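Local structure of protein argonaute 5 (4G0O) at residues K33-M38 with N123-I128; A9-W14 with K42-K47; Q29-Q34 with R111-L116; M5-K10 with G133-V138. The protein probably recognises the 5' nucleotide of small RNAs through its MID domain, using a nucleotide specificity loop to sort them in plant gene silencing. All blocks are in the same frame, centred on the assembly; numbering follows the deposited sequence.

Contact 1 of 4, residues K33-M38 with N123-I128; sequences KQLIGM and NVALKI
Two helices of the MID domain, 27-42 and 118-131, pack through Leu35 and Met38 of one against Val124, Ala125 and Ile128 of the other. Leu35 carries most of the contact. Its fork meets CG1 of Val124, with Leu35 CD1 3.7 Å and Leu35 CD2 3.8 Å from that methyl, and the two side chains cross at about a right angle. The same CD1 of Leu35 runs tip to tip into Ile128 CD1 at 4.0 Å, while Leu35 CD2 turns to the backbone of the facing helix, 4.0 Å from Ala125 N. Within this alpha/beta fold, whose parallel sheet includes strand 105-108, Val124 and Ile128 also touch Gln106 of that strand, which puts the contact in the buried layer beside the sheet. The short helical segments cross at -66° with their axes 9.2 Å apart, and the closest alpha carbons belong to Met38 and Ala125. With CG anti to the backbone N (chi1 178°), Met38 brings that methylene to 4.0 Å from Ala125 CB, and its chain then bends at both following torsions. Cys39, one residue further along helix 27-42, also packs on Ala125, and Met121 lies against Leu35.

Contact 2 of 4, residues A9-W14 with K42-K47; sequences AKVTSW and KGMEFK
Trp14 NE1 donates to Lys47 O at 2.7 Å, close to the plane of the indole and with an N-H...O angle of 160°, so a backbone carbonyl holds the edge of the ring. Three backbone bonds run beside it: Val11 N to Glu45 O at 2.8 Å, Lys47 N to Val11 O at 2.9 Å and Glu45 N to Ala9 O at 3.1 Å. They make the parallel ladder in which Lys10 pairs with Glu45 and Val11 with Phe46. The extended chains of Lys10 and Glu45 lie side by side, their charged ends NZ and OE2 still 4.5 Å apart, beyond a salt bridge. On the face with Phe46, Val11 CB sits over the centre of the phenyl ring, 3.7 Å from its centroid, a CH-pi contact. Trp14 meets the same ring in a T-shaped stack: the Phe46 edge points at the indole face, planes at 72°, and Phe46 CD1 comes to 3.7 Å from Trp14 CD1. Trp14 CG sits between its backbone N and carbonyl carbon (chi1 70°), setting the indole against Phe46 and Lys47 O. A leucine in place of Trp14 would probably leave Lys47 O without its indole donor and the Phe46 edge without an aromatic face. Met44 CE packs on Ala9 CB at 3.8 Å. The ladder closes the beta-alpha-beta unit of strand 7-18, helix 27-42 and strand 45-46, with Gly43 ending the helix in a Schellman motif. Ile36 of that helix covers Trp14 and Phe46, and Met44 reaches Ile128 and Asn129 of helix 118-131.

Contact 3 of 4, residues Q29-Q34 with R111-L116; sequences QEFCKQ and RQVNKL
A water molecule bridges Gln34 and Leu116, donating to Gln34 OE1 and to Leu116 O, each at 3.0 Å. It ties a side-chain amide of helix 27-42 to the carbonyl of Leu116, the first residue past helix 110-115. The remaining contacts are van der Waals packing, mostly apolar. Val113 CG2 stands over the middle of the Phe31 ring, 3.8 Å from the centroid and 7° off the normal, a CH-pi contact, while its other methyl, Val113 CG1, lies 3.7 Å from Phe31 CG. Leu116 approaches the same ring at its edge, Leu116 CD2 being 3.7 Å from Phe31 CD2. Phe31 CG lies anti to the backbone N (chi1 169°), which sends the ring toward helix 110-115. That short helix follows strand 105-108 of the parallel sheet, and Cys108 touches both Phe31 and Val113; the two helices thus meet beside the sheet. Replacing Phe31 by an alanine would probably open a gap under Val113 CG2 and leave Leu116 CD2 without the ring edge it packs on. Leu116 has positive phi, and its other methyl, CD1, rests 3.8 Å from Glu30 CG. Met121 of helix 118-131 also packs on Phe31, Gln34 and Leu116.

Contact 4 of 4, residues M5-K10 with G133-V138; sequences MVNGAK and GGRNTV
A classic beta bulge lies where the N-terminal chain pairs with the C-terminal strand 135-138: Val6 and Asn7 together face Arg135. Arg135 O takes both of their amides, Asn7 N at 3.2 Å in a nearly straight bond (172°) and Val6 N at 2.8 Å in a weak one bent to 124°. In return Arg135 N donates to Asn7 O at 3.0 Å, on a lone pair in the carbonyl plane. Beyond the bulge Met5 and Asn136 form an antiparallel non-hydrogen-bonded pair, and their side chains run alongside each other, Met5 CG 3.3 Å from Asn136 OD1. The amide of Asn136 is held by helix 118-131, its ND2 donating to Leu126 O and its OD1 accepting a hydrogen bond from Asn129 ND2. Val6 splits its two methyls: CG1, anti to the backbone N (chi1 -179°), thereby lies over one face of the Arg135 guanidinium, 3.8 Å from Arg135 NH1, and CG2 packs against Thr137 CB. Gly134 sits so close to Asn7 O that a beta carbon there would clash, while Gly133 ends helix 118-131 in a Schellman motif. The pairing therefore rests on backbone bonds, with the Arg135 side chain against Val6 and its NH2 3.3 Å from Asn7 CB.

Overall arrangement
From the N terminus, the chain passes the bulge of contact 4 and runs straight into contact 2, the two sharing Ala9 and Lys10. Contact 2 closes the first beta-alpha-beta loop through helix 27-42. That helix supplies the starting segments of contacts 1 and 3, which overlap at Lys33 and Gln34 and close long loops with helices 118-131 and 110-115. Both cross contact 2 along the chain, and both nest inside the loop of 122 residues between the segments of contact 4. Contacts 1, 2 and 4 touch one another: Met5 of contact 4 packs its SD on Met44 CG of contact 2 and its CE on Ala125 O of contact 1. Contact 3 lies farthest from contact 4, about 22 Å between centres.

Contact 1 of 4, residues K33-M38 with N123-I128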
loop_
_atom_site.group_PDB
_atom_site.type_symbol
_atom_site.label_atom_id
_atom_site.label_comp_id
_atom_site.label_asym_id
_atom_site.label_seq_id
_atom_site.Cartn_x
_atom_site.Cartn_y
_atom_site.Cartn_z
ATOM N N LYS A 33 -0.697 8.548 5.423
ATOM C CA LYS A 33 -1.710 9.343 6.109
ATOM C C LYS A 33 -2.606 10.042 5.089
ATOM O O LYS A 33 -3.831 10.033 5.216
ATOM C CB LYS A 33 -1.082 10.353 7.072
ATOM C CG LYS A 33 -2.108 11.272 7.741
ATOM C CD LYS A 33 -1.518 12.051 8.918
ATOM C CE LYS A 33 -1.540 11.246 10.221
ATOM N NZ LYS A 33 -0.471 10.202 10.304
ATOM N N GLN A 34 -1.990 10.626 4.068
ATOM C CA GLN A 34 -2.734 11.292 3.005
ATOM C C GLN A 34 -3.471 10.310 2.086
ATOM O O GLN A 34 -4.613 10.563 1.696
ATOM C CB GLN A 34 -1.821 12.221 2.188
ATOM C CG GLN A 34 -1.455 13.520 2.898
ATOM C CD GLN A 34 -0.453 14.372 2.115
ATOM O OE1 GLN A 34 -0.466 14.417 0.877
ATOM N NE2 GLN A 34 0.420 15.055 2.845
ATOM N N LEU A 35 -2.821 9.194 1.749
ATOM C CA LEU A 35 -3.401 8.204 0.837
ATOM C C LEU A 35 -4.713 7.685 1.411
ATOM O O LEU A 35 -5.735 7.656 0.723
ATOM C CB LEU A 35 -2.433 7.045 0.610
ATOM C CG LEU A 35 -2.344 6.428 -0.792
ATOM C CD1 LEU A 35 -1.782 5.050 -0.683
ATOM C CD2 LEU A 35 -3.677 6.417 -1.560
ATOM N N ILE A 36 -4.685 7.311 2.688
ATOM C CA ILE A 36 -5.881 6.849 3.386
ATOM C C ILE A 36 -6.982 7.915 3.440
ATOM O O ILE A 36 -8.158 7.593 3.270
ATOM C CB ILE A 36 -5.529 6.328 4.780
ATOM C CG1 ILE A 36 -5.010 4.900 4.658
ATOM C CG2 ILE A 36 -6.735 6.353 5.718
ATOM C CD1 ILE A 36 -4.234 4.445 5.862
ATOM N N GLY A 37 -6.591 9.175 3.640
ATOM C CA GLY A 37 -7.525 10.286 3.600
ATOM C C GLY A 37 -8.178 10.402 2.234
ATOM O O GLY A 37 -9.358 10.716 2.122
ATOM N N MET A 38 -7.395 10.136 1.192
ATOM C CA MET A 38 -7.893 10.111 -0.181
ATOM C C MET A 38 -8.790 8.882 -0.442
ATOM O O MET A 38 -9.848 9.004 -1.059
ATOM C CB MET A 38 -6.713 10.173 -1.167
ATOM C CG MET A 38 -7.092 10.115 -2.638
ATOM S SD MET A 38 -8.248 11.406 -3.186
ATOM C CE MET A 38 -7.199 12.877 -3.174
ATOM N N ASN A 123 -5.535 7.950 -8.094
ATOM C CA ASN A 123 -5.318 6.708 -8.850
ATOM C C ASN A 123 -5.040 5.474 -7.986
ATOM O O ASN A 123 -5.661 4.427 -8.163
ATOM C CB ASN A 123 -4.168 6.883 -9.845
ATOM C CG ASN A 123 -4.545 7.754 -11.011
ATOM O OD1 ASN A 123 -5.273 7.322 -11.905
ATOM N ND2 ASN A 123 -4.043 8.988 -11.025
ATOM N N VAL A 124 -4.091 5.600 -7.069
ATOM C CA VAL A 124 -3.775 4.523 -6.133
ATOM C C VAL A 124 -4.977 4.146 -5.277
ATOM O O VAL A 124 -5.266 2.960 -5.092
ATOM C CB VAL A 124 -2.581 4.911 -5.239
ATOM C CG1 VAL A 124 -2.370 3.895 -4.108
ATOM C CG2 VAL A 124 -1.335 5.065 -6.097
ATOM N N ALA A 125 -5.682 5.143 -4.757
ATOM C CA ALA A 125 -6.866 4.891 -3.930
ATOM C C ALA A 125 -7.904 4.012 -4.642
ATOM O O ALA A 125 -8.454 3.090 -4.055
ATOM C CB ALA A 125 -7.499 6.208 -3.477
ATOM N N LEU A 126 -8.152 4.281 -5.914
ATOM C CA LEU A 126 -9.137 3.498 -6.663
ATOM C C LEU A 126 -8.607 2.087 -6.917
ATOM O O LEU A 126 -9.369 1.117 -6.877
ATOM C CB LEU A 126 -9.458 4.178 -7.988
ATOM C CG LEU A 126 -10.268 5.474 -7.907
ATOM C CD1 LEU A 126 -10.088 6.289 -9.189
ATOM C CD2 LEU A 126 -11.741 5.155 -7.663
ATOM N N LYS A 127 -7.302 1.984 -7.181
ATOM C CA LYS A 127 -6.643 0.685 -7.322
ATOM C C LYS A 127 -6.775 -0.105 -6.031
ATOM O O LYS A 127 -7.095 -1.280 -6.055
ATOM C CB LYS A 127 -5.166 0.855 -7.684
ATOM C CG LYS A 127 -4.907 1.543 -9.032
ATOM C CD LYS A 127 -3.436 1.924 -9.140
ATOM C CE LYS A 127 -3.082 2.506 -10.504
ATOM N NZ LYS A 127 -1.628 2.881 -10.568
ATOM N N ILE A 128 -6.545 0.557 -4.899
ATOM C CA ILE A 128 -6.699 -0.088 -3.596
ATOM C C ILE A 128 -8.138 -0.535 -3.314
ATOM O O ILE A 128 -8.344 -1.585 -2.731
ATOM C CB ILE A 128 -6.166 0.821 -2.453
ATOM C CG1 ILE A 128 -4.635 0.773 -2.400
ATOM C CG2 ILE A 128 -6.726 0.407 -1.104
ATOM C CD1 ILE A 128 -4.046 1.892 -1.574
#

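Contact 2 of 4, residues A9-W14 with K42-K47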
loop_
_atom_site.group_PDB
_atom_site.type_symbol
_atom_site.label_atom_id
_atom_site.label_comp_id
_atom_site.label_asym_id
_atom_site.label_seq_id
_atom_site.Cartn_x
_atom_site.Cartn_y
_atom_site.Cartn_z
ATOM N N ALA A 9 -14.602 -0.235 -0.213
ATOM C CA ALA A 9 -14.299 -1.364 0.676
ATOM C C ALA A 9 -13.991 -0.875 2.088
ATOM O O ALA A 9 -13.712 0.304 2.295
ATOM C CB ALA A 9 -13.139 -2.203 0.129
ATOM N N LYS A 10 -14.052 -1.771 3.065
ATOM C CA LYS A 10 -13.651 -1.397 4.419
ATOM C C LYS A 10 -12.394 -2.152 4.849
ATOM O O LYS A 10 -12.380 -3.380 4.889
ATOM C CB LYS A 10 -14.790 -1.607 5.418
ATOM C CG LYS A 10 -14.397 -1.300 6.868
ATOM C CD LYS A 10 -15.504 -1.736 7.828
ATOM C CE LYS A 10 -15.153 -1.467 9.291
ATOM N NZ LYS A 10 -16.195 -2.059 10.198
ATOM N N VAL A 11 -11.347 -1.402 5.183
ATOM C CA VAL A 11 -10.067 -1.984 5.577
ATOM C C VAL A 11 -9.814 -1.797 7.071
ATOM O O VAL A 11 -9.748 -0.667 7.553
ATOM C CB VAL A 11 -8.887 -1.349 4.790
ATOM C CG1 VAL A 11 -7.583 -2.012 5.148
ATOM C CG2 VAL A 11 -9.118 -1.474 3.321
ATOM N N THR A 12 -9.652 -2.912 7.781
ATOM C CA THR A 12 -9.374 -2.921 9.221
ATOM C C THR A 12 -7.931 -3.351 9.542
ATOM O O THR A 12 -7.363 -2.966 10.568
ATOM C CB THR A 12 -10.331 -3.885 9.961
ATOM O OG1 THR A 12 -11.678 -3.668 9.514
ATOM C CG2 THR A 12 -10.264 -3.658 11.464
ATOM N N SER A 13 -7.350 -4.164 8.666
ATOM C CA SER A 13 -5.996 -4.662 8.862
ATOM C C SER A 13 -5.082 -4.257 7.698
ATOM O O SER A 13 -5.228 -4.740 6.582
ATOM C CB SER A 13 -6.030 -6.188 9.009
ATOM O OG SER A 13 -4.795 -6.686 9.489
ATOM N N TRP A 14 -4.152 -3.350 7.960
ATOM C CA TRP A 14 -3.261 -2.852 6.918
ATOM C C TRP A 14 -1.960 -2.390 7.567
ATOM O O TRP A 14 -1.922 -2.129 8.766
ATOM C CB TRP A 14 -3.912 -1.692 6.135
ATOM C CG TRP A 14 -4.035 -0.444 6.964
ATOM C CD1 TRP A 14 -5.078 -0.091 7.768
ATOM C CD2 TRP A 14 -3.051 0.598 7.106
ATOM N NE1 TRP A 14 -4.808 1.108 8.397
ATOM C CE2 TRP A 14 -3.572 1.545 8.007
ATOM C CE3 TRP A 14 -1.787 0.815 6.554
ATOM C CZ2 TRP A 14 -2.871 2.680 8.368
ATOM C CZ3 TRP A 14 -1.101 1.945 6.915
ATOM C CH2 TRP A 14 -1.642 2.865 7.810
ATOM N N LYS A 42 -13.118 9.245 -0.919
ATOM C CA LYS A 42 -13.753 8.687 -2.115
ATOM C C LYS A 42 -14.771 7.585 -1.810
ATOM O O LYS A 42 -15.509 7.167 -2.704
ATOM C CB LYS A 42 -12.717 8.215 -3.136
ATOM C CG LYS A 42 -11.839 9.343 -3.683
ATOM C CD LYS A 42 -11.036 8.907 -4.905
ATOM C CE LYS A 42 -11.607 9.512 -6.195
ATOM N NZ LYS A 42 -12.838 8.821 -6.664
ATOM N N GLY A 43 -14.820 7.126 -0.559
ATOM C CA GLY A 43 -15.880 6.223 -0.139
ATOM C C GLY A 43 -15.457 5.018 0.679
ATOM O O GLY A 43 -16.311 4.276 1.172
ATOM N N MET A 44 -14.153 4.809 0.830
ATOM C CA MET A 44 -13.664 3.675 1.621
ATOM C C MET A 44 -13.737 3.993 3.098
ATOM O O MET A 44 -13.930 5.154 3.482
ATOM C CB MET A 44 -12.223 3.319 1.263
ATOM C CG MET A 44 -12.051 2.809 -0.150
ATOM S SD MET A 44 -10.394 2.166 -0.402
ATOM C CE MET A 44 -10.560 0.537 0.358
ATOM N N GLU A 45 -13.608 2.951 3.914
ATOM C CA GLU A 45 -13.430 3.117 5.349
ATOM C C GLU A 45 -12.130 2.431 5.771
ATOM O O GLU A 45 -11.870 1.294 5.391
ATOM C CB GLU A 45 -14.614 2.543 6.124
ATOM C CG GLU A 45 -14.718 3.117 7.525
ATOM C CD GLU A 45 -15.679 2.358 8.420
ATOM O OE1 GLU A 45 -16.686 1.805 7.906
ATOM O OE2 GLU A 45 -15.405 2.316 9.648
ATOM N N PHE A 46 -11.298 3.139 6.527
ATOM C CA PHE A 46 -10.010 2.611 6.945
ATOM C C PHE A 46 -9.847 2.792 8.434
ATOM O O PHE A 46 -10.119 3.872 8.949
ATOM C CB PHE A 46 -8.886 3.403 6.280
ATOM C CG PHE A 46 -8.197 2.685 5.158
ATOM C CD1 PHE A 46 -7.027 1.968 5.392
ATOM C CD2 PHE A 46 -8.688 2.762 3.867
ATOM C CE1 PHE A 46 -6.385 1.333 4.367
ATOM C CE2 PHE A 46 -8.043 2.111 2.831
ATOM C CZ PHE A 46 -6.890 1.402 3.081
ATOM N N LYS A 47 -9.383 1.748 9.120
ATOM C CA LYS A 47 -8.904 1.910 10.480
ATOM C C LYS A 47 -7.649 2.762 10.409
ATOM O O LYS A 47 -6.758 2.469 9.621
ATOM C CB LYS A 47 -8.580 0.556 11.087
ATOM C CG LYS A 47 -8.405 0.556 12.587
ATOM C CD LYS A 47 -8.361 -0.887 13.089
ATOM C CE LYS A 47 -8.115 -0.967 14.593
ATOM N NZ LYS A 47 -6.734 -0.553 14.936
#

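Contact 3 of 4, residues Q29-Q34 with R111-L116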
loop_
_atom_site.group_PDB
_atom_site.type_symbol
_atom_site.label_atom_id
_atom_site.label_comp_id
_atom_site.label_asym_id
_atom_site.label_seq_id
_atom_site.Cartn_x
_atom_site.Cartn_y
_atom_site.Cartn_z
ATOM N N GLN A 29 4.947 7.359 6.748
ATOM C CA GLN A 29 3.840 7.808 7.594
ATOM C C GLN A 29 3.007 8.890 6.936
ATOM O O GLN A 29 1.785 8.819 6.921
ATOM C CB GLN A 29 4.360 8.381 8.910
ATOM C CG GLN A 29 4.402 7.396 10.041
ATOM C CD GLN A 29 3.024 6.911 10.407
ATOM O OE1 GLN A 29 2.021 7.548 10.064
ATOM N NE2 GLN A 29 2.957 5.772 11.099
ATOM N N GLU A 30 3.681 9.916 6.433
ATOM C CA GLU A 30 2.989 11.051 5.839
ATOM C C GLU A 30 2.215 10.617 4.589
ATOM O O GLU A 30 1.030 10.943 4.439
ATOM C CB GLU A 30 3.988 12.168 5.523
ATOM C CG GLU A 30 3.536 13.142 4.438
ATOM C CD GLU A 30 2.546 14.191 4.934
ATOM O OE1 GLU A 30 2.109 14.130 6.109
ATOM O OE2 GLU A 30 2.198 15.084 4.135
ATOM N N PHE A 31 2.885 9.861 3.714
ATOM C CA PHE A 31 2.266 9.355 2.488
ATOM C C PHE A 31 1.059 8.456 2.749
ATOM O O PHE A 31 0.040 8.571 2.083
ATOM C CB PHE A 31 3.275 8.590 1.628
ATOM C CG PHE A 31 2.643 7.828 0.506
ATOM C CD1 PHE A 31 2.456 6.457 0.598
ATOM C CD2 PHE A 31 2.207 8.487 -0.627
ATOM C CE1 PHE A 31 1.860 5.750 -0.424
ATOM C CE2 PHE A 31 1.605 7.790 -1.658
ATOM C CZ PHE A 31 1.434 6.416 -1.561
ATOM N N CYS A 32 1.175 7.554 3.711
ATOM C CA CYS A 32 0.052 6.691 4.036
ATOM C C CYS A 32 -1.061 7.494 4.697
ATOM O O CYS A 32 -2.235 7.166 4.549
ATOM C CB CYS A 32 0.480 5.529 4.933
ATOM S SG CYS A 32 1.460 4.261 4.093
ATOM N N LYS A 33 -0.697 8.548 5.423
ATOM C CA LYS A 33 -1.710 9.343 6.109
ATOM C C LYS A 33 -2.606 10.042 5.089
ATOM O O LYS A 33 -3.831 10.033 5.216
ATOM C CB LYS A 33 -1.082 10.353 7.072
ATOM C CG LYS A 33 -2.108 11.272 7.741
ATOM C CD LYS A 33 -1.518 12.051 8.918
ATOM C CE LYS A 33 -1.540 11.246 10.221
ATOM N NZ LYS A 33 -0.471 10.202 10.304
ATOM N N GLN A 34 -1.990 10.626 4.068
ATOM C CA GLN A 34 -2.734 11.292 3.005
ATOM C C GLN A 34 -3.471 10.310 2.086
ATOM O O GLN A 34 -4.613 10.563 1.696
ATOM C CB GLN A 34 -1.821 12.221 2.188
ATOM C CG GLN A 34 -1.455 13.520 2.898
ATOM C CD GLN A 34 -0.453 14.372 2.115
ATOM O OE1 GLN A 34 -0.466 14.417 0.877
ATOM N NE2 GLN A 34 0.420 15.055 2.845
ATOM N N ARG A 111 10.023 7.402 -5.757
ATOM C CA ARG A 111 10.139 8.714 -6.377
ATOM C C ARG A 111 8.768 9.386 -6.541
ATOM O O ARG A 111 8.636 10.618 -6.462
ATOM C CB ARG A 111 10.817 8.552 -7.726
ATOM C CG ARG A 111 10.783 9.758 -8.632
ATOM C CD ARG A 111 11.068 9.324 -10.068
ATOM N NE ARG A 111 11.530 7.938 -10.142
ATOM C CZ ARG A 111 10.763 6.903 -10.488
ATOM N NH1 ARG A 111 11.282 5.680 -10.524
ATOM N NH2 ARG A 111 9.480 7.086 -10.797
ATOM N N GLN A 112 7.743 8.572 -6.766
ATOM C CA GLN A 112 6.387 9.090 -6.897
ATOM C C GLN A 112 5.791 9.383 -5.531
ATOM O O GLN A 112 5.104 10.393 -5.351
ATOM C CB GLN A 112 5.493 8.105 -7.649
ATOM C CG GLN A 112 5.942 7.815 -9.072
ATOM C CD GLN A 112 5.927 9.055 -9.949
ATOM O OE1 GLN A 112 5.168 10.005 -9.703
ATOM N NE2 GLN A 112 6.768 9.053 -10.987
ATOM N N VAL A 113 6.042 8.490 -4.575
ATOM C CA VAL A 113 5.597 8.685 -3.195
ATOM C C VAL A 113 6.133 10.015 -2.681
ATOM O O VAL A 113 5.436 10.765 -1.989
ATOM C CB VAL A 113 6.067 7.528 -2.277
ATOM C CG1 VAL A 113 6.080 7.952 -0.815
ATOM C CG2 VAL A 113 5.192 6.301 -2.478
ATOM N N ASN A 114 7.374 10.305 -3.048
ATOM C CA ASN A 114 8.021 11.554 -2.676
ATOM C C ASN A 114 7.287 12.808 -3.185
ATOM O O ASN A 114 7.339 13.854 -2.552
ATOM C CB ASN A 114 9.469 11.562 -3.165
ATOM C CG ASN A 114 10.315 12.583 -2.434
ATOM O OD1 ASN A 114 10.244 12.693 -1.207
ATOM N ND2 ASN A 114 11.098 13.359 -3.182
ATOM N N LYS A 115 6.616 12.704 -4.325
ATOM C CA LYS A 115 5.915 13.852 -4.901
ATOM C C LYS A 115 4.630 14.184 -4.135
ATOM O O LYS A 115 4.175 15.331 -4.152
ATOM C CB LYS A 115 5.560 13.612 -6.367
ATOM C CG LYS A 115 6.717 13.453 -7.361
ATOM C CD LYS A 115 6.144 12.757 -8.620
ATOM C CE LYS A 115 7.118 12.625 -9.794
ATOM N NZ LYS A 115 8.512 12.346 -9.363
ATOM N N LEU A 116 4.046 13.183 -3.478
ATOM C CA LEU A 116 2.749 13.337 -2.812
ATOM C C LEU A 116 1.738 14.057 -3.722
ATOM O O LEU A 116 1.001 14.952 -3.284
ATOM C CB LEU A 116 2.896 14.061 -1.472
ATOM C CG LEU A 116 3.579 13.300 -0.330
ATOM C CD1 LEU A 116 3.872 14.229 0.836
ATOM C CD2 LEU A 116 2.719 12.118 0.139
HETATM O O HOH W 1 -0.194 16.639 -1.053
#

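Contact 4 of 4, residues M5-K10 with G133-V138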
loop_
_atom_site.group_PDB
_atom_site.type_symbol
_atom_site.label_atom_id
_atom_site.label_comp_id
_atom_site.label_asym_id
_atom_site.label_seq_id
_atom_site.Cartn_x
_atom_site.Cartn_y
_atom_site.Cartn_z
ATOM N N MET A 5 -15.818 5.486 -6.691
ATOM C CA MET A 5 -16.074 4.212 -6.048
ATOM C C MET A 5 -17.594 4.045 -5.917
ATOM O O MET A 5 -18.253 4.839 -5.258
ATOM C CB MET A 5 -15.409 4.173 -4.670
ATOM C CG MET A 5 -13.886 4.272 -4.727
ATOM S SD MET A 5 -13.101 4.275 -3.114
ATOM C CE MET A 5 -11.369 4.534 -3.507
ATOM N N VAL A 6 -18.156 3.032 -6.563
ATOM C CA VAL A 6 -19.572 2.732 -6.383
ATOM C C VAL A 6 -19.743 2.291 -4.951
ATOM O O VAL A 6 -20.645 2.734 -4.240
ATOM C CB VAL A 6 -20.019 1.568 -7.275
ATOM C CG1 VAL A 6 -21.500 1.302 -7.083
ATOM C CG2 VAL A 6 -19.706 1.862 -8.730
ATOM N N ASN A 7 -18.826 1.432 -4.526
ATOM C CA ASN A 7 -18.862 0.854 -3.199
ATOM C C ASN A 7 -17.450 0.813 -2.595
ATOM O O ASN A 7 -16.559 0.149 -3.123
ATOM C CB ASN A 7 -19.500 -0.533 -3.298
ATOM C CG ASN A 7 -19.155 -1.420 -2.140
ATOM O OD1 ASN A 7 -18.535 -2.481 -2.320
ATOM N ND2 ASN A 7 -19.558 -1.009 -0.934
ATOM N N GLY A 8 -17.241 1.547 -1.507
ATOM C CA GLY A 8 -15.918 1.685 -0.928
ATOM C C GLY A 8 -15.643 0.556 0.042
ATOM O O GLY A 8 -16.379 0.389 1.010
ATOM N N ALA A 9 -14.602 -0.235 -0.213
ATOM C CA ALA A 9 -14.299 -1.364 0.676
ATOM C C ALA A 9 -13.991 -0.875 2.088
ATOM O O ALA A 9 -13.712 0.304 2.295
ATOM C CB ALA A 9 -13.139 -2.203 0.129
ATOM N N LYS A 10 -14.052 -1.771 3.065
ATOM C CA LYS A 10 -13.651 -1.397 4.419
ATOM C C LYS A 10 -12.394 -2.152 4.849
ATOM O O LYS A 10 -12.380 -3.380 4.889
ATOM C CB LYS A 10 -14.790 -1.607 5.418
ATOM C CG LYS A 10 -14.397 -1.300 6.868
ATOM C CD LYS A 10 -15.504 -1.736 7.828
ATOM C CE LYS A 10 -15.153 -1.467 9.291
ATOM N NZ LYS A 10 -16.195 -2.059 10.198
ATOM N N GLY A 133 -11.768 -5.373 -2.470
ATOM C CA GLY A 133 -13.128 -5.858 -2.584
ATOM C C GLY A 133 -14.186 -4.824 -2.900
ATOM O O GLY A 133 -15.362 -5.158 -2.954
ATOM N N GLY A 134 -13.779 -3.573 -3.109
ATOM C CA GLY A 134 -14.704 -2.526 -3.484
ATOM C C GLY A 134 -15.064 -2.578 -4.955
ATOM O O GLY A 134 -14.569 -3.443 -5.687
ATOM N N ARG A 135 -15.913 -1.643 -5.387
ATOM C CA ARG A 135 -16.320 -1.499 -6.784
ATOM C C ARG A 135 -16.069 -0.073 -7.253
ATOM O O ARG A 135 -16.416 0.896 -6.552
ATOM C CB ARG A 135 -17.824 -1.749 -6.927
ATOM C CG ARG A 135 -18.249 -3.137 -7.382
ATOM C CD ARG A 135 -19.779 -3.196 -7.398
ATOM N NE ARG A 135 -20.329 -2.945 -6.064
ATOM C CZ ARG A 135 -21.581 -2.560 -5.806
ATOM N NH1 ARG A 135 -22.450 -2.362 -6.796
ATOM N NH2 ARG A 135 -21.957 -2.368 -4.545
ATOM N N ASN A 136 -15.515 0.055 -8.454
ATOM C CA ASN A 136 -15.302 1.360 -9.067
ATOM C C ASN A 136 -16.129 1.518 -10.347
ATOM O O ASN A 136 -16.555 0.528 -10.940
ATOM C CB ASN A 136 -13.812 1.565 -9.386
ATOM C CG ASN A 136 -12.937 1.599 -8.142
ATOM O OD1 ASN A 136 -13.400 1.917 -7.050
ATOM N ND2 ASN A 136 -11.654 1.277 -8.310
ATOM N N THR A 137 -16.343 2.758 -10.782
ATOM C CA THR A 137 -16.974 3.008 -12.080
ATOM C C THR A 137 -16.449 4.313 -12.686
ATOM O O THR A 137 -15.622 4.999 -12.074
ATOM C CB THR A 137 -18.527 3.075 -11.969
ATOM O OG1 THR A 137 -19.120 2.967 -13.270
ATOM C CG2 THR A 137 -18.961 4.388 -11.332
ATOM N N VAL A 138 -16.927 4.631 -13.891
ATOM C CA VAL A 138 -16.661 5.910 -14.537
ATOM C C VAL A 138 -17.996 6.563 -14.861
ATOM O O VAL A 138 -18.848 5.951 -15.515
ATOM C CB VAL A 138 -15.856 5.762 -15.854
ATOM C CG1 VAL A 138 -15.700 7.118 -16.526
ATOM C CG2 VAL A 138 -14.495 5.186 -15.582
#